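Local coordinates for uncharacterized protein BAD_0989 (Bifidobacterium adolescentis ATCC 15703, PDB 3CYM) that is uncharacterised but probably acts as a ribonuclease D-like 3'-5' exonuclease that binds nucleic acid, joining a nuclease fold to HRDC-like helical domains, at residues Ala153-Tyr158 with Glu301-Ile306; Ala235-Leu240 with Glu266-Lys271; Ile386-Gln391 with Gln414-Trp419. All coordinates share one frame; numbering follows the deposited sequence.

Contact 1: residues Ala153-Tyr158 with Glu301-Ile306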
loop_
_atom_site.group_PDB
_atom_site.type_symbol
_atom_site.label_atom_id
_atom_site.label_comp_id
_atom_site.label_asym_id
_atom_site.label_seq_id
_atom_site.Cartn_x
_atom_site.Cartn_y
_atom_site.Cartn_z
ATOM N N ALA A 153 6.080 -12.046 4.435
ATOM C CA ALA A 153 7.139 -11.528 3.563
ATOM C C ALA A 153 7.673 -12.568 2.569
ATOM O O ALA A 153 8.830 -12.510 2.151
ATOM C CB ALA A 153 8.277 -10.916 4.402
ATOM N N ALA A 154 6.807 -13.507 2.192
ATOM C CA ALA A 154 7.130 -14.571 1.248
ATOM C C ALA A 154 7.233 -14.063 -0.192
ATOM O O ALA A 154 6.647 -13.037 -0.558
ATOM C CB ALA A 154 6.082 -15.681 1.339
ATOM N N ASP A 155 7.981 -14.790 -1.010
ATOM C CA ASP A 155 7.971 -14.535 -2.438
ATOM C C ASP A 155 6.795 -15.282 -3.034
ATOM O O ASP A 155 6.916 -16.456 -3.370
ATOM C CB ASP A 155 9.279 -14.973 -3.107
ATOM C CG ASP A 155 9.293 -14.678 -4.606
ATOM O OD1 ASP A 155 8.292 -14.165 -5.144
ATOM O OD2 ASP A 155 10.300 -14.972 -5.265
ATOM N N TRP A 156 5.666 -14.590 -3.196
ATOM C CA TRP A 156 4.426 -15.240 -3.650
ATOM C C TRP A 156 4.433 -15.714 -5.095
ATOM O O TRP A 156 3.490 -16.382 -5.527
ATOM C CB TRP A 156 3.208 -14.369 -3.348
ATOM C CG TRP A 156 2.982 -14.289 -1.884
ATOM C CD1 TRP A 156 3.403 -13.299 -1.038
ATOM C CD2 TRP A 156 2.337 -15.272 -1.069
ATOM N NE1 TRP A 156 3.026 -13.591 0.256
ATOM C CE2 TRP A 156 2.375 -14.801 0.265
ATOM C CE3 TRP A 156 1.707 -16.498 -1.338
ATOM C CZ2 TRP A 156 1.806 -15.513 1.331
ATOM C CZ3 TRP A 156 1.142 -17.210 -0.269
ATOM C CH2 TRP A 156 1.200 -16.712 1.043
ATOM N N SER A 157 5.510 -15.405 -5.819
ATOM C CA SER A 157 5.712 -15.905 -7.186
ATOM C C SER A 157 6.264 -17.329 -7.245
ATOM O O SER A 157 6.397 -17.893 -8.331
ATOM C CB SER A 157 6.635 -14.972 -7.969
ATOM O OG SER A 157 7.967 -15.064 -7.506
ATOM N N TYR A 158 6.595 -17.896 -6.084
ATOM C CA TYR A 158 7.121 -19.259 -5.992
ATOM C C TYR A 158 6.048 -20.270 -6.417
ATOM O O TYR A 158 4.954 -20.275 -5.872
ATOM C CB TYR A 158 7.585 -19.544 -4.556
ATOM C CG TYR A 158 8.566 -20.695 -4.409
ATOM C CD1 TYR A 158 8.119 -22.019 -4.330
ATOM C CD2 TYR A 158 9.944 -20.459 -4.337
ATOM C CE1 TYR A 158 9.020 -23.081 -4.200
ATOM C CE2 TYR A 158 10.855 -21.521 -4.206
ATOM C CZ TYR A 158 10.381 -22.827 -4.138
ATOM O OH TYR A 158 11.260 -23.883 -4.001
ATOM N N GLU A 301 18.358 -15.351 -3.526
ATOM C CA GLU A 301 19.405 -15.944 -4.376
ATOM C C GLU A 301 18.897 -16.607 -5.659
ATOM O O GLU A 301 19.666 -16.809 -6.609
ATOM C CB GLU A 301 20.273 -16.928 -3.578
ATOM C CG GLU A 301 21.396 -16.287 -2.776
ATOM C CD GLU A 301 22.302 -15.427 -3.631
ATOM O OE1 GLU A 301 22.565 -14.282 -3.227
ATOM O OE2 GLU A 301 22.749 -15.892 -4.705
ATOM N N ARG A 302 17.604 -16.939 -5.667
ATOM C CA ARG A 302 16.905 -17.453 -6.849
ATOM C C ARG A 302 16.923 -16.465 -8.008
ATOM O O ARG A 302 16.801 -16.856 -9.169
ATOM C CB ARG A 302 15.449 -17.769 -6.501
ATOM C CG ARG A 302 15.240 -19.121 -5.853
ATOM C CD ARG A 302 14.002 -19.154 -4.970
ATOM N NE ARG A 302 12.743 -18.991 -5.699
ATOM C CZ ARG A 302 11.988 -17.891 -5.671
ATOM N NH1 ARG A 302 12.372 -16.826 -4.964
ATOM N NH2 ARG A 302 10.848 -17.851 -6.355
ATOM N N TYR A 303 17.056 -15.182 -7.682
ATOM C CA TYR A 303 17.041 -14.112 -8.676
ATOM C C TYR A 303 18.413 -13.789 -9.247
ATOM O O TYR A 303 18.529 -12.918 -10.116
ATOM C CB TYR A 303 16.374 -12.859 -8.097
ATOM C CG TYR A 303 14.884 -13.048 -7.911
ATOM C CD1 TYR A 303 13.993 -12.677 -8.912
ATOM C CD2 TYR A 303 14.368 -13.639 -6.753
ATOM C CE1 TYR A 303 12.630 -12.868 -8.765
ATOM C CE2 TYR A 303 13.004 -13.827 -6.591
ATOM C CZ TYR A 303 12.143 -13.441 -7.604
ATOM O OH TYR A 303 10.787 -13.615 -7.464
ATOM N N ALA A 304 19.435 -14.505 -8.772
ATOM C CA ALA A 304 20.816 -14.341 -9.255
ATOM C C ALA A 304 21.004 -14.443 -10.776
ATOM O O ALA A 304 21.692 -13.592 -11.337
ATOM C CB ALA A 304 21.783 -15.262 -8.518
ATOM N N PRO A 305 20.393 -15.458 -11.452
ATOM C CA PRO A 305 20.512 -15.488 -12.922
ATOM C C PRO A 305 19.926 -14.291 -13.674
ATOM O O PRO A 305 20.389 -13.984 -14.772
ATOM C CB PRO A 305 19.763 -16.769 -13.305
ATOM C CG PRO A 305 19.845 -17.621 -12.088
ATOM C CD PRO A 305 19.650 -16.644 -10.975
ATOM N N ILE A 306 18.924 -13.630 -13.097
ATOM C CA ILE A 306 18.398 -12.383 -13.662
ATOM C C ILE A 306 19.371 -11.242 -13.353
ATOM O O ILE A 306 19.652 -10.405 -14.212
ATOM C CB ILE A 306 16.945 -12.056 -13.169
ATOM C CG1 ILE A 306 15.925 -13.009 -13.793
ATOM C CG2 ILE A 306 16.522 -10.647 -13.562
ATOM C CD1 ILE A 306 15.598 -14.219 -12.956
#
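An Asx turn in the exonuclease part of the chain, closed by Asp155 and Ser157, meets Arg302 and Tyr303 just ahead of the short helix 304-307, and shows how one carboxylate can join two distant pieces of chain. The two oxygens of Asp155 divide the work. OD1 stays at home, taking the backbone N of Ser157 at 3.1 Å and the hydroxyl OG of Ser157 at 2.5 Å, both from the same face of the carboxylate. OD2 reaches across: with CG anti to the backbone N (chi1 -179°), the carboxylate extends straight toward the other segment. There, in the conformer described here (a second is deposited), Arg302 grips it end-on, NH1 at 2.8 Å from Asp155 OD2 and NH2 at 3.1 Å from the same atom, the oxygen lying in the guanidinium plane while the two flat groups stand 69° apart. Tyr303 OH donates to Asp155 OD2 over 2.6 Å on its syn side. In this conformer three donors hold a single oxygen, which probably keeps the buried aspartate ionised. Over one face of the guanidinium lies the CD2 side of Tyr158, its CD2 3.4 Å from Arg302 NE, the planes inclined by 37°. Arg302 NH1 also bonds Met299 O, and Tyr303 OH accepts from Arg52 NE. The cluster touches both helix 296-301, through Met299 on Asp155 and Tyr158, and strand 57-65, through Trp58 on Ser157.

Contact 2: residues Ala235-Leu240 with Glu266-Lys271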
loop_
_atom_site.group_PDB
_atom_site.type_symbol
_atom_site.label_atom_id
_atom_site.label_comp_id
_atom_site.label_asym_id
_atom_site.label_seq_id
_atom_site.Cartn_x
_atom_site.Cartn_y
_atom_site.Cartn_z
ATOM N N ALA A 235 21.445 14.553 -12.030
ATOM C CA ALA A 235 21.264 14.054 -13.399
ATOM C C ALA A 235 21.709 12.594 -13.546
ATOM O O ALA A 235 21.107 11.836 -14.299
ATOM C CB ALA A 235 22.008 14.922 -14.381
ATOM N N ILE A 236 22.757 12.215 -12.816
ATOM C CA ILE A 236 23.244 10.836 -12.785
ATOM C C ILE A 236 22.257 9.918 -12.044
ATOM O O ILE A 236 21.897 8.849 -12.550
ATOM C CB ILE A 236 24.701 10.761 -12.201
ATOM C CG1 ILE A 236 25.680 11.397 -13.188
ATOM C CG2 ILE A 236 25.119 9.326 -11.920
ATOM C CD1 ILE A 236 27.007 11.789 -12.622
ATOM N N VAL A 237 21.817 10.352 -10.864
ATOM C CA VAL A 237 20.779 9.652 -10.101
ATOM C C VAL A 237 19.501 9.460 -10.936
ATOM O O VAL A 237 18.974 8.355 -11.013
ATOM C CB VAL A 237 20.453 10.380 -8.777
ATOM C CG1 VAL A 237 19.243 9.755 -8.100
ATOM C CG2 VAL A 237 21.657 10.342 -7.842
ATOM N N ARG A 238 19.033 10.528 -11.578
ATOM C CA ARG A 238 17.882 10.456 -12.473
ATOM C C ARG A 238 18.054 9.411 -13.567
ATOM O O ARG A 238 17.163 8.590 -13.780
ATOM C CB ARG A 238 17.603 11.816 -13.120
ATOM C CG ARG A 238 16.296 11.857 -13.890
ATOM C CD ARG A 238 15.979 13.245 -14.408
ATOM N NE ARG A 238 17.063 13.810 -15.215
ATOM C CZ ARG A 238 16.982 14.962 -15.878
ATOM N NH1 ARG A 238 18.021 15.400 -16.579
ATOM N NH2 ARG A 238 15.862 15.678 -15.849
ATOM N N ALA A 239 19.202 9.446 -14.245
ATOM C CA ALA A 239 19.476 8.569 -15.385
ATOM C C ALA A 239 19.594 7.101 -14.965
ATOM O O ALA A 239 19.058 6.217 -15.637
ATOM C CB ALA A 239 20.735 9.028 -16.108
ATOM N N LEU A 240 20.284 6.859 -13.849
ATOM C CA LEU A 240 20.429 5.519 -13.271
ATOM C C LEU A 240 19.121 4.923 -12.755
ATOM O O LEU A 240 18.829 3.759 -13.035
ATOM C CB LEU A 240 21.470 5.519 -12.150
ATOM C CG LEU A 240 22.948 5.547 -12.555
ATOM C CD1 LEU A 240 23.761 5.721 -11.309
ATOM C CD2 LEU A 240 23.375 4.275 -13.281
ATOM N N GLU A 266 26.921 6.634 -4.848
ATOM C CA GLU A 266 28.375 6.532 -4.958
ATOM C C GLU A 266 28.913 7.034 -6.298
ATOM O O GLU A 266 29.847 7.843 -6.332
ATOM C CB GLU A 266 28.807 5.084 -4.762
ATOM C CG GLU A 266 29.904 4.907 -3.754
ATOM C CD GLU A 266 30.485 3.505 -3.762
ATOM O OE1 GLU A 266 31.717 3.384 -3.924
ATOM O OE2 GLU A 266 29.714 2.526 -3.607
ATOM N N VAL A 267 28.310 6.573 -7.395
ATOM C CA VAL A 267 28.776 6.952 -8.733
ATOM C C VAL A 267 28.351 8.373 -9.117
ATOM O O VAL A 267 28.986 9.010 -9.956
ATOM C CB VAL A 267 28.380 5.919 -9.834
ATOM C CG1 VAL A 267 29.018 4.584 -9.568
ATOM C CG2 VAL A 267 26.915 5.745 -9.896
ATOM N N ALA A 268 27.295 8.875 -8.480
ATOM C CA ALA A 268 26.855 10.253 -8.695
ATOM C C ALA A 268 27.813 11.225 -8.021
ATOM O O ALA A 268 28.062 12.311 -8.537
ATOM C CB ALA A 268 25.437 10.453 -8.195
ATOM N N LYS A 269 28.349 10.816 -6.872
ATOM C CA LYS A 269 29.405 11.548 -6.178
ATOM C C LYS A 269 30.705 11.525 -6.978
ATOM O O LYS A 269 31.274 12.569 -7.281
ATOM C CB LYS A 269 29.657 10.921 -4.808
ATOM C CG LYS A 269 28.708 11.357 -3.710
ATOM C CD LYS A 269 28.907 10.429 -2.521
ATOM C CE LYS A 269 28.456 11.057 -1.220
ATOM N NZ LYS A 269 27.002 11.350 -1.262
ATOM N N ARG A 270 31.135 10.324 -7.355
ATOM C CA ARG A 270 32.454 10.115 -7.933
ATOM C C ARG A 270 32.566 10.483 -9.409
ATOM O O ARG A 270 33.646 10.852 -9.868
ATOM C CB ARG A 270 32.887 8.668 -7.737
ATOM C CG ARG A 270 33.261 8.313 -6.318
ATOM C CD ARG A 270 34.602 7.607 -6.345
ATOM N NE ARG A 270 34.669 6.476 -5.433
ATOM C CZ ARG A 270 35.562 5.495 -5.526
ATOM N NH1 ARG A 270 36.462 5.490 -6.498
ATOM N NH2 ARG A 270 35.546 4.507 -4.646
ATOM N N LYS A 271 31.451 10.372 -10.135
ATOM C CA LYS A 271 31.390 10.624 -11.587
ATOM C C LYS A 271 32.528 9.976 -12.412
ATOM O O LYS A 271 33.404 10.686 -12.917
ATOM C CB LYS A 271 31.316 12.129 -11.874
ATOM C CG LYS A 271 30.381 12.901 -10.955
ATOM C CD LYS A 271 30.309 14.356 -11.356
ATOM C CE LYS A 271 29.189 15.068 -10.634
ATOM N NZ LYS A 271 29.346 14.949 -9.168
#
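Ile236 sits against Ala268, where helices 231-250 and 261-270 draw to 5.5 Å between these two CA atoms and the small alanine lets the branched isoleucine come against its backbone. The short segments run roughly antiparallel, at 144°, with their axes 9.0 Å apart. Ile236 is the main bump: its CG2 rests 3.8 Å from Ala268 CA, while its other branch carries CD1 past the helix end to Lys271 CG, 3.9 Å away. The methyl of Ala268 fits between two methyls of the facing helix, Ile236 CG2 and Val237 CG2. One turn along, Leu240 CD1 presses on Val267 CG2 at 3.5 Å, closer than usual for two carbons. Beyond the last helical turn, Lys271 has positive phi and sets its CG against Ile236 CD1, the chains crossing at a slant; a bend at chi4 (57°) brings NZ back to Ala268 O at 3.0 Å, and Asp230 pairs with the same ammonium. A serine in place of Lys271 would probably leave Asp230 without its partner charge and uncover the end of Ile236. Ala322 and Leu323 of helix 312-323 also touch Ile236. Such apolar packing of antiparallel helices is consistent with the compact helical bundle of an HRDC domain.

Contact 3: residues Ile386-Gln391 with Gln414-Trp419. With GOL (glycerol), chain D.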
loop_
_atom_site.group_PDB
_atom_site.type_symbol
_atom_site.label_atom_id
_atom_site.label_comp_id
_atom_site.label_asym_id
_atom_site.label_seq_id
_atom_site.Cartn_x
_atom_site.Cartn_y
_atom_site.Cartn_z
ATOM N N ILE A 386 -7.903 9.955 12.381
ATOM C CA ILE A 386 -9.087 9.363 11.730
ATOM C C ILE A 386 -10.260 10.366 11.659
ATOM O O ILE A 386 -10.982 10.412 10.653
ATOM C CB ILE A 386 -9.477 8.010 12.423
ATOM C CG1 ILE A 386 -8.417 6.943 12.131
ATOM C CG2 ILE A 386 -10.860 7.489 12.003
ATOM C CD1 ILE A 386 -8.330 6.482 10.647
ATOM N N VAL A 387 -10.419 11.173 12.714
ATOM C CA VAL A 387 -11.417 12.260 12.780
ATOM C C VAL A 387 -11.363 13.157 11.531
ATOM O O VAL A 387 -12.394 13.459 10.926
ATOM C CB VAL A 387 -11.235 13.118 14.075
ATOM C CG1 VAL A 387 -12.147 14.321 14.070
ATOM C CG2 VAL A 387 -11.517 12.291 15.309
ATOM N N ILE A 388 -10.148 13.563 11.162
ATOM C CA ILE A 388 -9.856 14.239 9.898
ATOM C C ILE A 388 -8.360 14.100 9.631
ATOM O O ILE A 388 -7.570 14.041 10.581
ATOM C CB ILE A 388 -10.313 15.736 9.898
ATOM C CG1 ILE A 388 -10.167 16.357 8.497
ATOM C CG2 ILE A 388 -9.612 16.539 11.004
ATOM C CD1 ILE A 388 -11.089 17.500 8.237
ATOM N N LYS A 389 -7.984 14.017 8.350
ATOM C CA LYS A 389 -6.578 13.914 7.945
ATOM C C LYS A 389 -5.789 15.145 8.366
ATOM O O LYS A 389 -6.118 16.256 7.953
ATOM C CB LYS A 389 -6.439 13.700 6.437
ATOM C CG LYS A 389 -5.018 13.347 6.009
ATOM C CD LYS A 389 -4.934 13.047 4.528
ATOM C CE LYS A 389 -3.493 12.933 4.072
ATOM N NZ LYS A 389 -3.418 12.971 2.578
ATOM N N PRO A 390 -4.743 14.937 9.192
ATOM C CA PRO A 390 -3.903 15.991 9.742
ATOM C C PRO A 390 -3.428 17.016 8.718
ATOM O O PRO A 390 -3.377 18.201 9.041
ATOM C CB PRO A 390 -2.732 15.210 10.321
ATOM C CG PRO A 390 -3.379 13.963 10.809
ATOM C CD PRO A 390 -4.310 13.615 9.687
ATOM N N GLN A 391 -3.119 16.565 7.502
ATOM C CA GLN A 391 -2.663 17.457 6.421
ATOM C C GLN A 391 -3.714 18.488 5.975
ATOM O O GLN A 391 -3.360 19.605 5.564
ATOM C CB GLN A 391 -2.143 16.646 5.221
ATOM C CG GLN A 391 -1.360 17.447 4.165
ATOM C CD GLN A 391 -0.083 18.101 4.708
ATOM O OE1 GLN A 391 0.587 17.559 5.583
ATOM N NE2 GLN A 391 0.256 19.261 4.174
ATOM N N GLN A 414 -10.737 19.698 0.064
ATOM C CA GLN A 414 -9.500 18.970 0.370
ATOM C C GLN A 414 -9.672 17.460 0.208
ATOM O O GLN A 414 -8.710 16.739 -0.081
ATOM C CB GLN A 414 -9.009 19.286 1.791
ATOM C CG GLN A 414 -8.317 20.631 1.940
ATOM C CD GLN A 414 -6.906 20.638 1.386
ATOM O OE1 GLN A 414 -6.003 20.043 1.962
ATOM N NE2 GLN A 414 -6.712 21.319 0.266
ATOM N N GLY A 415 -10.901 16.991 0.401
ATOM C CA GLY A 415 -11.227 15.575 0.268
ATOM C C GLY A 415 -11.759 14.934 1.536
ATOM O O GLY A 415 -11.895 13.705 1.598
ATOM N N ALA A 416 -12.044 15.757 2.550
ATOM C CA ALA A 416 -12.670 15.277 3.784
ATOM C C ALA A 416 -14.118 14.905 3.550
ATOM O O ALA A 416 -14.835 15.561 2.794
ATOM C CB ALA A 416 -12.573 16.319 4.900
ATOM N N ARG A 417 -14.552 13.864 4.243
ATOM C CA ARG A 417 -15.897 13.341 4.085
ATOM C C ARG A 417 -16.910 14.229 4.778
ATOM O O ARG A 417 -16.553 15.013 5.662
ATOM C CB ARG A 417 -15.967 11.907 4.611
ATOM C CG ARG A 417 -15.638 10.862 3.564
ATOM C CD ARG A 417 -14.217 10.991 3.049
ATOM N NE ARG A 417 -13.288 10.295 3.929
ATOM C CZ ARG A 417 -11.997 10.579 4.055
ATOM N NH1 ARG A 417 -11.254 9.862 4.883
ATOM N NH2 ARG A 417 -11.446 11.572 3.374
ATOM N N ASP A 418 -18.166 14.110 4.355
ATOM C CA ASP A 418 -19.262 14.885 4.927
ATOM C C ASP A 418 -19.368 14.748 6.443
ATOM O O ASP A 418 -19.600 15.738 7.123
ATOM C CB ASP A 418 -20.597 14.503 4.278
ATOM C CG ASP A 418 -20.639 14.804 2.790
ATOM O OD1 ASP A 418 -19.711 15.464 2.266
ATOM O OD2 ASP A 418 -21.619 14.373 2.142
ATOM N N TRP A 419 -19.185 13.536 6.972
ATOM C CA TRP A 419 -19.266 13.328 8.422
ATOM C C TRP A 419 -18.140 14.033 9.181
ATOM O O TRP A 419 -18.345 14.494 10.301
ATOM C CB TRP A 419 -19.322 11.840 8.793
ATOM C CG TRP A 419 -18.039 11.058 8.594
ATOM C CD1 TRP A 419 -17.662 10.379 7.471
ATOM C CD2 TRP A 419 -16.987 10.857 9.551
ATOM N NE1 TRP A 419 -16.441 9.776 7.660
ATOM C CE2 TRP A 419 -16.008 10.042 8.933
ATOM C CE3 TRP A 419 -16.776 11.281 10.871
ATOM C CZ2 TRP A 419 -14.823 9.660 9.582
ATOM C CZ3 TRP A 419 -15.605 10.891 11.520
ATOM C CH2 TRP A 419 -14.643 10.092 10.872
HETATM C C1 GOL D . -8.064 10.269 5.996
HETATM O O1 GOL D . -8.602 11.334 5.240
HETATM C C2 GOL D . -8.813 10.184 7.320
HETATM O O2 GOL D . -7.919 10.520 8.351
HETATM C C3 GOL D . -9.353 8.773 7.538
HETATM O O3 GOL D . -10.591 8.840 8.215
#
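A glycerol molecule, probably from the crystallisation liquor, lies between Ile386 and Arg417 and links two segments that touch each other directly at few points. Its O1 accepts from Arg417 NH1 at 3.1 Å, and more weakly from NH2; at the other end O3 lies 2.9 Å from Ile386 O. The guanidinium is fixed by more than the ligand. Bends at chi2 and chi3 (63° and 85°) fold the Arg417 chain back on its own segment, so that NH2 donates to Gly415 O over 2.8 Å, the acceptor lying in the guanidinium plane. Glu199 forms a salt bridge with NE of the same arginine, and Tyr202 adds a cation-pi contact.

Direct packing occurs at two points. Ile388 has just left helix 384-387; its CG1 branch, anti to the backbone N, ends in CD1 against Ala416 CB at 3.8 Å. Farther along, the six-membered ring of Trp419 brings CH2 to 3.7 Å from Ile386 O and close to Val387 O as well, so the tryptophan meets the end of helix 384-387 through backbone carbonyls. Its indole NE1 bonds Glu199, and its ring stacks on Trp195. Segment 414-419 joins two helices: Gly415, with positive phi, closes helix 407-414 in a Schellman motif, and Arg417 takes the N-cap position of helix 418-433.

Glu199 ties much of this together, since it reaches Arg417, Trp419 and the glycerol. The chemistry therefore implies a polar site formed by an arginine and a glutamate, probably both charged, and a backbone carbonyl, beside a single apolar pair, so that a polyol from the liquor could settle there; this alone says nothing of a natural ligand.

How the contacts relate
Set side by side, the three contacts show how chemistry follows place in the fold. Contacts 1 and 2 are both buried, yet contact 1 is a charged and hydroxyl-rich cluster joining the exonuclease region to chain 143 residues on, whereas contact 2 is an apolar seam between two neighbouring helices. Contact 3, only partly buried, mixes both characters and admits a small guest. None of them shares a helix or strand with another. Contact 2 falls within the chain span that contact 1 brackets, their centres 28 Å apart; contact 3 follows both in sequence, its centre about 40 Å from each, across the chain's centre from contact 1.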